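Member of DUF4221 family (Bacteroides vulgatus, PDB 3S9J) is of unknown function but folds as a six-bladed beta-propeller that binds sodium ions in the crystal. Local coordinates at residues F18-Y26 with Q349-F357; N46-I56 with A65-T73. All blocks are in the same frame, centred on the assembly; numbering follows the deposited sequence.

Contact 1 (F18-Y26 with Q349-F357); sequences FPLDEQTYY and QFDENKLVF. With NA (sodium ion), chain C; FMT (formic acid), chain K.
Asp21 O is gripped twice, by a sodium ion at 2.4 Å and by Thr24 N across a type I turn, while Asn353 OD1 reaches the same ion from the other segment at 2.6 Å. Thr24 O and two waters also bind the metal, and one water donates to Glu352 O. The site lies just past the strand pair that closes the six-bladed beta-propeller, the "Velcro" closure in which strand 8-19 from the start of the chain joins a blade built from its end. Asparagine suits the place: its amide oxygen is a hard donor like the two backbone carbonyls. Asx turns at Asp21 and Asp351 brace the two loops. Antiparallel pairing holds the strands: Phe18 N donates nearly straight to Leu355 O (2.8 Å, 170°) and Leu355 N returns a bond to Phe18 O; just beyond them Leu20 N meets Asn353 O from above its carbonyl plane. Tyr26 and Phe350 form a T-shaped pair at 81°. Phe350 CG stands anti to its own N (chi1 -179°), sending CZ over the rim of the tyrosine face, 3.6 Å from Tyr26 CZ, while Tyr26 OH donates to a formic acid molecule, probably from the crystallisation liquor. A serine at Tyr26 would probably leave the Phe350 edge without its aromatic partner and this molecule without its donor. In the buried interior, Phe18 CE2 touches Phe357 CE2 at 4.0 Å, ring edge against ring edge.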
loop_
_atom_site.group_PDB
_atom_site.type_symbol
_atom_site.label_atom_id
_atom_site.label_comp_id
_atom_site.label_asym_id
_atom_site.label_seq_id
_atom_site.Cartn_x
_atom_site.Cartn_y
_atom_site.Cartn_z
ATOM N N PHE A 18 -15.167 -14.629 2.497
ATOM C CA PHE A 18 -15.364 -14.992 1.113
ATOM C C PHE A 18 -14.823 -16.406 0.835
ATOM O O PHE A 18 -13.600 -16.625 0.807
ATOM C CB PHE A 18 -14.673 -14.004 0.170
ATOM C CG PHE A 18 -15.072 -12.566 0.358
ATOM C CD1 PHE A 18 -16.195 -12.051 -0.287
ATOM C CD2 PHE A 18 -14.283 -11.704 1.112
ATOM C CE1 PHE A 18 -16.551 -10.703 -0.125
ATOM C CE2 PHE A 18 -14.627 -10.378 1.285
ATOM C CZ PHE A 18 -15.754 -9.862 0.657
ATOM N N PRO A 19 -15.714 -17.358 0.565
ATOM C CA PRO A 19 -15.263 -18.689 0.230
ATOM C C PRO A 19 -14.593 -18.702 -1.133
ATOM O O PRO A 19 -15.064 -18.071 -2.069
ATOM C CB PRO A 19 -16.550 -19.529 0.228
ATOM C CG PRO A 19 -17.499 -18.748 1.030
ATOM C CD PRO A 19 -17.191 -17.319 0.707
ATOM N N LEU A 20 -13.480 -19.419 -1.212
ATOM C CA LEU A 20 -12.653 -19.488 -2.416
ATOM C C LEU A 20 -12.542 -20.926 -2.899
ATOM O O LEU A 20 -12.922 -21.865 -2.211
ATOM C CB LEU A 20 -11.243 -18.929 -2.109
ATOM C CG LEU A 20 -11.122 -17.565 -1.395
ATOM C CD1 LEU A 20 -9.641 -17.232 -1.111
ATOM C CD2 LEU A 20 -11.788 -16.405 -2.216
ATOM N N ASP A 21 -11.994 -21.099 -4.080
ATOM C CA ASP A 21 -11.551 -22.401 -4.532
ATOM C C ASP A 21 -10.199 -22.229 -5.220
ATOM O O ASP A 21 -9.531 -21.214 -5.021
ATOM C CB ASP A 21 -12.584 -23.072 -5.437
ATOM C CG ASP A 21 -12.768 -22.377 -6.786
ATOM O OD1 ASP A 21 -12.068 -21.400 -7.130
ATOM O OD2 ASP A 21 -13.672 -22.810 -7.534
ATOM N N GLU A 22 -9.791 -23.216 -6.005
ATOM C CA GLU A 22 -8.454 -23.187 -6.642
ATOM C C GLU A 22 -8.268 -22.035 -7.638
ATOM O O GLU A 22 -7.141 -21.708 -7.994
ATOM C CB GLU A 22 -8.182 -24.515 -7.366
ATOM C CG GLU A 22 -8.940 -24.767 -8.622
ATOM C CD GLU A 22 -10.373 -25.281 -8.413
ATOM O OE1 GLU A 22 -10.806 -25.495 -7.234
ATOM O OE2 GLU A 22 -11.032 -25.468 -9.456
ATOM N N GLN A 23 -9.367 -21.440 -8.125
ATOM C CA GLN A 23 -9.269 -20.333 -9.066
ATOM C C GLN A 23 -8.924 -18.980 -8.444
ATOM O O GLN A 23 -8.632 -18.029 -9.180
ATOM C CB GLN A 23 -10.583 -20.168 -9.858
ATOM C CG GLN A 23 -10.831 -21.267 -10.881
ATOM C CD GLN A 23 -11.803 -20.753 -11.957
ATOM O OE1 GLN A 23 -13.006 -20.635 -11.699
ATOM N NE2 GLN A 23 -11.270 -20.366 -13.133
ATOM N N THR A 24 -8.988 -18.873 -7.121
ATOM C CA THR A 24 -8.680 -17.610 -6.447
ATOM C C THR A 24 -7.762 -17.877 -5.281
ATOM O O THR A 24 -8.151 -18.562 -4.350
ATOM C CB THR A 24 -9.960 -16.890 -5.941
ATOM O OG1 THR A 24 -10.947 -16.926 -6.990
ATOM C CG2 THR A 24 -9.610 -15.415 -5.546
ATOM N N TYR A 25 -6.551 -17.315 -5.295
ATOM C CA TYR A 25 -5.646 -17.478 -4.160
ATOM C C TYR A 25 -5.990 -16.460 -3.101
ATOM O O TYR A 25 -6.451 -15.337 -3.415
ATOM C CB TYR A 25 -4.199 -17.308 -4.606
ATOM C CG TYR A 25 -3.188 -17.730 -3.574
ATOM C CD1 TYR A 25 -3.159 -19.033 -3.100
ATOM C CD2 TYR A 25 -2.278 -16.817 -3.056
ATOM C CE1 TYR A 25 -2.226 -19.414 -2.125
ATOM C CE2 TYR A 25 -1.328 -17.200 -2.120
ATOM C CZ TYR A 25 -1.319 -18.508 -1.683
ATOM O OH TYR A 25 -0.422 -18.916 -0.740
ATOM N N TYR A 26 -5.776 -16.819 -1.830
ATOM C CA TYR A 26 -6.288 -15.967 -0.727
ATOM C C TYR A 26 -5.506 -14.674 -0.542
ATOM O O TYR A 26 -5.973 -13.755 0.112
ATOM C CB TYR A 26 -6.359 -16.709 0.616
ATOM C CG TYR A 26 -4.993 -16.987 1.232
ATOM C CD1 TYR A 26 -4.374 -16.081 2.083
ATOM C CD2 TYR A 26 -4.312 -18.131 0.902
ATOM C CE1 TYR A 26 -3.100 -16.311 2.604
ATOM C CE2 TYR A 26 -3.041 -18.386 1.444
ATOM C CZ TYR A 26 -2.464 -17.468 2.293
ATOM O OH TYR A 26 -1.216 -17.729 2.785
ATOM N N GLN A 349 -7.876 -20.425 13.088
ATOM C CA GLN A 349 -9.002 -20.564 12.161
ATOM C C GLN A 349 -8.606 -20.392 10.699
ATOM O O GLN A 349 -9.473 -20.450 9.818
ATOM C CB GLN A 349 -10.099 -19.558 12.490
ATOM C CG GLN A 349 -10.712 -19.727 13.871
ATOM C CD GLN A 349 -11.457 -21.037 14.039
ATOM O OE1 GLN A 349 -12.118 -21.511 13.119
ATOM N NE2 GLN A 349 -11.351 -21.629 15.226
ATOM N N PHE A 350 -7.314 -20.203 10.435
ATOM C CA PHE A 350 -6.823 -20.027 9.068
ATOM C C PHE A 350 -7.309 -21.113 8.128
ATOM O O PHE A 350 -7.169 -22.303 8.412
ATOM C CB PHE A 350 -5.288 -20.024 9.009
ATOM C CG PHE A 350 -4.745 -19.820 7.618
ATOM C CD1 PHE A 350 -4.644 -18.548 7.082
ATOM C CD2 PHE A 350 -4.377 -20.890 6.831
ATOM C CE1 PHE A 350 -4.186 -18.355 5.810
ATOM C CE2 PHE A 350 -3.919 -20.713 5.537
ATOM C CZ PHE A 350 -3.811 -19.454 5.021
ATOM N N ASP A 351 -7.788 -20.683 6.971
ATOM C CA ASP A 351 -8.231 -21.558 5.913
ATOM C C ASP A 351 -7.837 -20.920 4.592
ATOM O O ASP A 351 -8.274 -19.825 4.279
ATOM C CB ASP A 351 -9.760 -21.695 6.045
ATOM C CG ASP A 351 -10.383 -22.615 5.022
ATOM O OD1 ASP A 351 -9.790 -22.961 3.977
ATOM O OD2 ASP A 351 -11.551 -22.980 5.292
ATOM N N GLU A 352 -6.981 -21.584 3.826
ATOM C CA GLU A 352 -6.487 -20.997 2.602
ATOM C C GLU A 352 -7.631 -20.760 1.604
ATOM O O GLU A 352 -7.468 -19.999 0.692
ATOM C CB GLU A 352 -5.420 -21.892 1.963
ATOM C CG GLU A 352 -6.006 -23.193 1.447
ATOM C CD GLU A 352 -4.979 -24.153 0.883
ATOM O OE1 GLU A 352 -3.939 -23.689 0.359
ATOM O OE2 GLU A 352 -5.247 -25.381 0.948
ATOM N N ASN A 353 -8.771 -21.413 1.797
ATOM C CA ASN A 353 -9.914 -21.206 0.869
ATOM C C ASN A 353 -11.045 -20.395 1.461
ATOM O O ASN A 353 -12.199 -20.532 1.074
ATOM C CB ASN A 353 -10.367 -22.525 0.279
ATOM C CG ASN A 353 -9.469 -22.950 -0.888
ATOM O OD1 ASN A 353 -9.114 -22.140 -1.769
ATOM N ND2 ASN A 353 -9.046 -24.181 -0.862
ATOM N N LYS A 354 -10.708 -19.544 2.421
ATOM C CA LYS A 354 -11.642 -18.557 2.934
ATOM C C LYS A 354 -10.903 -17.252 3.187
ATOM O O LYS A 354 -10.021 -17.189 4.045
ATOM C CB LYS A 354 -12.286 -19.057 4.225
ATOM C CG LYS A 354 -13.575 -18.352 4.628
ATOM C CD LYS A 354 -14.856 -19.045 4.105
ATOM C CE LYS A 354 -15.138 -20.454 4.681
ATOM N NZ LYS A 354 -15.532 -20.488 6.112
ATOM N N LEU A 355 -11.231 -16.219 2.421
ATOM C CA LEU A 355 -10.672 -14.882 2.650
ATOM C C LEU A 355 -11.502 -14.176 3.708
ATOM O O LEU A 355 -12.689 -13.934 3.529
ATOM C CB LEU A 355 -10.596 -14.059 1.380
ATOM C CG LEU A 355 -10.127 -12.624 1.486
ATOM C CD1 LEU A 355 -8.659 -12.527 1.989
ATOM C CD2 LEU A 355 -10.289 -11.963 0.076
ATOM N N VAL A 356 -10.886 -13.895 4.857
ATOM C CA VAL A 356 -11.606 -13.435 6.050
ATOM C C VAL A 356 -11.070 -12.088 6.482
ATOM O O VAL A 356 -9.846 -11.891 6.507
ATOM C CB VAL A 356 -11.455 -14.416 7.240
ATOM C CG1 VAL A 356 -12.149 -13.901 8.501
ATOM C CG2 VAL A 356 -12.000 -15.801 6.868
ATOM N N PHE A 357 -11.985 -11.184 6.804
ATOM C CA PHE A 357 -11.666 -9.867 7.364
ATOM C C PHE A 357 -12.479 -9.592 8.595
ATOM O O PHE A 357 -13.647 -9.977 8.665
ATOM C CB PHE A 357 -11.975 -8.739 6.358
ATOM C CG PHE A 357 -11.201 -8.788 5.098
ATOM C CD1 PHE A 357 -9.976 -8.132 4.993
ATOM C CD2 PHE A 357 -11.710 -9.421 3.977
ATOM C CE1 PHE A 357 -9.272 -8.136 3.821
ATOM C CE2 PHE A 357 -11.020 -9.415 2.787
ATOM C CZ PHE A 357 -9.789 -8.810 2.697
HETATM NA NA NA C . -7.836 -20.648 -3.468
HETATM C C FMT K . -0.445 -16.085 5.721
HETATM O O1 FMT K . 0.268 -15.813 6.730
HETATM O O2 FMT K . -0.007 -16.176 4.564
HETATM O O HOH W 1 -5.917 -20.924 -5.308
HETATM O O HOH W 2 -6.253 -20.044 -1.758
#

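Contact 2 (N46-I56 with A65-T73); sequences NTQKSLYDIVI and AKRIPLHKT. With NA (sodium ion), chain D; FMT (formic acid), chain N.
Residues 53-56 and 65-69 run antiparallel, their axes 4.7 Å apart at closest, as the third and fourth strands of a four-stranded propeller blade. Ile54 and Ile68 form a hydrogen-bonded pair joined in both directions, the tighter bond running from Ile68 N to Ile54 O (2.7 Å). Ile56 N donates to Lys66 O, and at the hairpin end Ala65 and Lys66 both face Ile56 in a classic beta bulge, Ile56 O taking a good bond from Ala65 N and a weak one from Lys66 N. At the other end the backbones splay around a second ion: Tyr52 O and Leu70 O bind a sodium whose remaining four ligands are waters, and the cation reconciles two carbonyl oxygens only 3.3 Å apart.

One face is mostly aliphatic: Ile54, Ile56 and Ile68 line it with branched side chains suited to a buried strand surface, the Lys66 stem lies alongside Ile56 on its way to Ser90, and Leu70 CD1 extends the row to Ile54 CG1. The other face carries a salt bridge, Arg67 NH1 to Asp53 OD2 at 2.8 Å, which meets the syn side of the carboxylate although the two planes are turned 55° apart. Asn46 ND2 takes the other oxygen, Asp53 OD1, so both carboxylate oxygens are held and the group cannot easily turn. Val55 CG2 lies over a face of the guanidinium.

Near the sodium, Tyr52 CG lies opposite its backbone N (chi1 -156°), which turns one ring face to Lys72. Tyr52 OH bonds to Leu78 O and Val81 N, and Lys72 NZ donates to Pro79 O while making an off-centre cation-pi contact. The lysine methylene contributes a CH-pi contact, with Lys72 CE 3.5 Å from Tyr52 CZ.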
loop_
_atom_site.group_PDB
_atom_site.type_symbol
_atom_site.label_atom_id
_atom_site.label_comp_id
_atom_site.label_asym_id
_atom_site.label_seq_id
_atom_site.Cartn_x
_atom_site.Cartn_y
_atom_site.Cartn_z
ATOM N N ASN A 46 -5.607 -11.019 -8.675
ATOM C CA ASN A 46 -5.390 -12.461 -8.379
ATOM C C ASN A 46 -4.295 -12.962 -9.312
ATOM O O ASN A 46 -4.548 -13.720 -10.261
ATOM C CB ASN A 46 -6.733 -13.170 -8.609
ATOM C CG ASN A 46 -6.700 -14.650 -8.318
ATOM O OD1 ASN A 46 -6.104 -15.090 -7.320
ATOM N ND2 ASN A 46 -7.359 -15.444 -9.186
ATOM N N THR A 47 -3.070 -12.510 -9.026
ATOM C CA THR A 47 -1.920 -12.809 -9.887
ATOM C C THR A 47 -0.845 -13.598 -9.144
ATOM O O THR A 47 0.261 -13.806 -9.675
ATOM C CB THR A 47 -1.293 -11.506 -10.445
ATOM O OG1 THR A 47 -1.056 -10.614 -9.358
ATOM C CG2 THR A 47 -2.255 -10.873 -11.485
ATOM N N GLN A 48 -1.133 -14.028 -7.920
ATOM C CA GLN A 48 -0.155 -14.854 -7.189
ATOM C C GLN A 48 -0.079 -16.251 -7.788
ATOM O O GLN A 48 -1.028 -16.769 -8.370
ATOM C CB GLN A 48 -0.479 -14.955 -5.712
ATOM C CG GLN A 48 -0.365 -13.637 -4.977
ATOM C CD GLN A 48 1.040 -13.083 -4.949
ATOM O OE1 GLN A 48 1.279 -11.927 -5.291
ATOM N NE2 GLN A 48 1.948 -13.887 -4.582
ATOM N N LYS A 49 1.081 -16.860 -7.653
ATOM C CA LYS A 49 1.266 -18.221 -8.100
ATOM C C LYS A 49 0.918 -18.395 -9.545
ATOM O O LYS A 49 1.358 -17.594 -10.365
ATOM C CB LYS A 49 0.571 -19.225 -7.125
ATOM C CG LYS A 49 1.042 -19.092 -5.714
ATOM C CD LYS A 49 0.429 -20.231 -4.832
ATOM C CE LYS A 49 1.175 -20.451 -3.572
ATOM N NZ LYS A 49 0.678 -21.727 -2.950
ATOM N N SER A 50 0.142 -19.403 -9.930
ATOM C CA SER A 50 -0.158 -19.650 -11.327
ATOM C C SER A 50 -1.367 -18.859 -11.812
ATOM O O SER A 50 -1.746 -18.943 -12.961
ATOM C CB SER A 50 -0.406 -21.152 -11.552
ATOM O OG SER A 50 -1.541 -21.573 -10.818
ATOM N N LEU A 51 -2.005 -18.122 -10.906
ATOM C CA LEU A 51 -3.233 -17.413 -11.244
ATOM C C LEU A 51 -2.915 -16.108 -11.950
ATOM O O LEU A 51 -1.867 -15.515 -11.736
ATOM C CB LEU A 51 -4.042 -17.108 -9.989
ATOM C CG LEU A 51 -4.438 -18.399 -9.257
ATOM C CD1 LEU A 51 -4.974 -18.073 -7.951
ATOM C CD2 LEU A 51 -5.432 -19.225 -10.092
ATOM N N TYR A 52 -3.829 -15.665 -12.796
ATOM C CA TYR A 52 -3.605 -14.408 -13.533
ATOM C C TYR A 52 -4.910 -13.782 -14.019
ATOM O O TYR A 52 -5.267 -13.857 -15.199
ATOM C CB TYR A 52 -2.663 -14.679 -14.696
ATOM C CG TYR A 52 -1.888 -13.479 -15.212
ATOM C CD1 TYR A 52 -0.882 -12.909 -14.456
ATOM C CD2 TYR A 52 -2.149 -12.943 -16.472
ATOM C CE1 TYR A 52 -0.122 -11.845 -14.949
ATOM C CE2 TYR A 52 -1.399 -11.854 -16.959
ATOM C CZ TYR A 52 -0.372 -11.342 -16.198
ATOM O OH TYR A 52 0.408 -10.320 -16.708
ATOM N N ASP A 53 -5.617 -13.157 -13.087
ATOM C CA ASP A 53 -6.829 -12.416 -13.364
ATOM C C ASP A 53 -7.126 -11.445 -12.232
ATOM O O ASP A 53 -6.334 -11.293 -11.308
ATOM C CB ASP A 53 -8.012 -13.348 -13.689
ATOM C CG ASP A 53 -8.411 -14.292 -12.543
ATOM O OD1 ASP A 53 -8.222 -13.961 -11.356
ATOM O OD2 ASP A 53 -8.936 -15.407 -12.879
ATOM N N ILE A 54 -8.247 -10.743 -12.339
ATOM C CA ILE A 54 -8.711 -9.907 -11.270
ATOM C C ILE A 54 -10.078 -10.419 -10.837
ATOM O O ILE A 54 -10.962 -10.654 -11.671
ATOM C CB ILE A 54 -8.814 -8.428 -11.714
ATOM C CG1 ILE A 54 -7.426 -7.870 -12.051
ATOM C CG2 ILE A 54 -9.484 -7.545 -10.629
ATOM C CD1 ILE A 54 -7.495 -6.594 -12.915
ATOM N N VAL A 55 -10.254 -10.566 -9.530
ATOM C CA VAL A 55 -11.531 -10.938 -8.965
ATOM C C VAL A 55 -12.130 -9.720 -8.279
ATOM O O VAL A 55 -11.439 -8.988 -7.564
ATOM C CB VAL A 55 -11.359 -12.091 -7.969
ATOM C CG1 VAL A 55 -12.638 -12.369 -7.158
ATOM C CG2 VAL A 55 -10.865 -13.335 -8.712
ATOM N N ILE A 56 -13.436 -9.523 -8.475
ATOM C CA ILE A 56 -14.146 -8.494 -7.783
ATOM C C ILE A 56 -15.059 -9.158 -6.765
ATOM O O ILE A 56 -15.882 -10.001 -7.140
ATOM C CB ILE A 56 -15.014 -7.650 -8.766
ATOM C CG1 ILE A 56 -14.165 -7.082 -9.906
ATOM C CG2 ILE A 56 -15.801 -6.549 -7.975
ATOM C CD1 ILE A 56 -12.997 -6.176 -9.479
ATOM N N ALA A 65 -18.297 -11.330 -7.143
ATOM C CA ALA A 65 -19.187 -10.588 -8.094
ATOM C C ALA A 65 -18.844 -10.865 -9.547
ATOM O O ALA A 65 -19.746 -11.014 -10.373
ATOM C CB ALA A 65 -19.090 -9.063 -7.862
ATOM N N LYS A 66 -17.566 -10.807 -9.887
ATOM C CA LYS A 66 -17.131 -11.091 -11.239
ATOM C C LYS A 66 -15.646 -11.373 -11.294
ATOM O O LYS A 66 -14.928 -11.108 -10.327
ATOM C CB LYS A 66 -17.495 -9.996 -12.221
ATOM C CG LYS A 66 -16.806 -8.720 -12.130
ATOM C CD LYS A 66 -17.378 -7.736 -13.201
ATOM C CE LYS A 66 -16.738 -6.388 -13.123
ATOM N NZ LYS A 66 -17.574 -5.283 -13.752
ATOM N N ARG A 67 -15.233 -11.886 -12.440
ATOM C CA ARG A 67 -13.849 -12.228 -12.714
ATOM C C ARG A 67 -13.480 -11.537 -13.998
ATOM O O ARG A 67 -14.162 -11.690 -15.028
ATOM C CB ARG A 67 -13.705 -13.739 -12.856
ATOM C CG ARG A 67 -12.305 -14.250 -13.087
ATOM C CD ARG A 67 -12.278 -15.766 -13.032
ATOM N NE ARG A 67 -12.668 -16.269 -11.709
ATOM C CZ ARG A 67 -11.879 -16.419 -10.654
ATOM N NH1 ARG A 67 -10.582 -16.140 -10.711
ATOM N NH2 ARG A 67 -12.387 -16.897 -9.526
ATOM N N ILE A 68 -12.435 -10.728 -13.925
ATOM C CA ILE A 68 -11.925 -10.000 -15.082
ATOM C C ILE A 68 -10.717 -10.742 -15.617
ATOM O O ILE A 68 -9.706 -10.883 -14.921
ATOM C CB ILE A 68 -11.562 -8.576 -14.702
ATOM C CG1 ILE A 68 -12.768 -7.859 -14.086
ATOM C CG2 ILE A 68 -10.965 -7.798 -15.930
ATOM C CD1 ILE A 68 -12.461 -6.440 -13.562
ATOM N N PRO A 69 -10.816 -11.278 -16.837
ATOM C CA PRO A 69 -9.695 -12.058 -17.344
ATOM C C PRO A 69 -8.510 -11.174 -17.693
ATOM O O PRO A 69 -8.684 -10.003 -18.070
ATOM C CB PRO A 69 -10.265 -12.742 -18.594
ATOM C CG PRO A 69 -11.390 -11.944 -18.970
ATOM C CD PRO A 69 -11.929 -11.239 -17.783
ATOM N N LEU A 70 -7.313 -11.731 -17.544
ATOM C CA LEU A 70 -6.063 -11.097 -17.977
ATOM C C LEU A 70 -5.350 -12.092 -18.868
ATOM O O LEU A 70 -5.139 -13.231 -18.468
ATOM C CB LEU A 70 -5.178 -10.731 -16.772
ATOM C CG LEU A 70 -5.672 -9.694 -15.773
ATOM C CD1 LEU A 70 -4.672 -9.568 -14.593
ATOM C CD2 LEU A 70 -5.958 -8.335 -16.487
ATOM N N HIS A 71 -5.013 -11.677 -20.093
ATOM C CA HIS A 71 -4.325 -12.546 -21.046
ATOM C C HIS A 71 -2.869 -12.142 -21.141
ATOM O O HIS A 71 -2.562 -10.950 -21.069
ATOM C CB HIS A 71 -4.972 -12.393 -22.420
ATOM C CG HIS A 71 -6.437 -12.688 -22.423
ATOM N ND1 HIS A 71 -6.938 -13.973 -22.431
ATOM C CD2 HIS A 71 -7.509 -11.865 -22.396
ATOM C CE1 HIS A 71 -8.261 -13.925 -22.415
ATOM N NE2 HIS A 71 -8.632 -12.659 -22.409
ATOM N N LYS A 72 -1.982 -13.125 -21.258
ATOM C CA LYS A 72 -0.547 -12.864 -21.330
ATOM C C LYS A 72 -0.141 -12.455 -22.739
ATOM O O LYS A 72 0.796 -11.668 -22.909
ATOM C CB LYS A 72 0.249 -14.105 -20.904
ATOM C CG LYS A 72 0.332 -14.337 -19.435
ATOM C CD LYS A 72 1.477 -13.590 -18.837
ATOM C CE LYS A 72 1.644 -13.888 -17.366
ATOM N NZ LYS A 72 2.657 -13.002 -16.732
ATOM N N THR A 73 -0.836 -12.993 -23.745
ATOM C CA THR A 73 -0.480 -12.802 -25.136
ATOM C C THR A 73 -1.693 -12.441 -25.954
ATOM O O THR A 73 -2.827 -12.494 -25.467
ATOM C CB THR A 73 0.187 -14.083 -25.715
ATOM O OG1 THR A 73 -0.771 -15.137 -25.781
ATOM C CG2 THR A 73 1.317 -14.547 -24.815
HETATM NA NA NA D . -5.389 -15.099 -17.193
HETATM C C FMT N . 1.891 -16.697 -27.956
HETATM O O1 FMT N . 1.229 -17.412 -27.185
HETATM O O2 FMT N . 2.740 -17.146 -28.741
HETATM O O HOH W 3 -7.720 -14.823 -17.288
HETATM O O HOH W 4 -5.583 -17.136 -15.955
HETATM O O HOH W 5 -3.225 -16.066 -18.036
HETATM O O HOH W 6 -6.130 -16.442 -19.201
#

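Contact 2 is nested within the long chain loop that contact 1 closes, and the two meet directly with their centres about 15 Å apart. The turn of residues 18-26 bridges the closing blade and the blade of contact 2: Gln23 O accepts from Asn46 ND2 at 2.9 Å, and Thr24 OG1 bonds to Arg67 NH2 at 2.9 Å. Asn46 and Arg67, which grip Asp53 in contact 2, therefore also hold the loop whose Asp21 and Thr24 carbonyls bind sodium in contact 1. The two sodium ions are separate sites, 15.0 Å apart; no active site is known here.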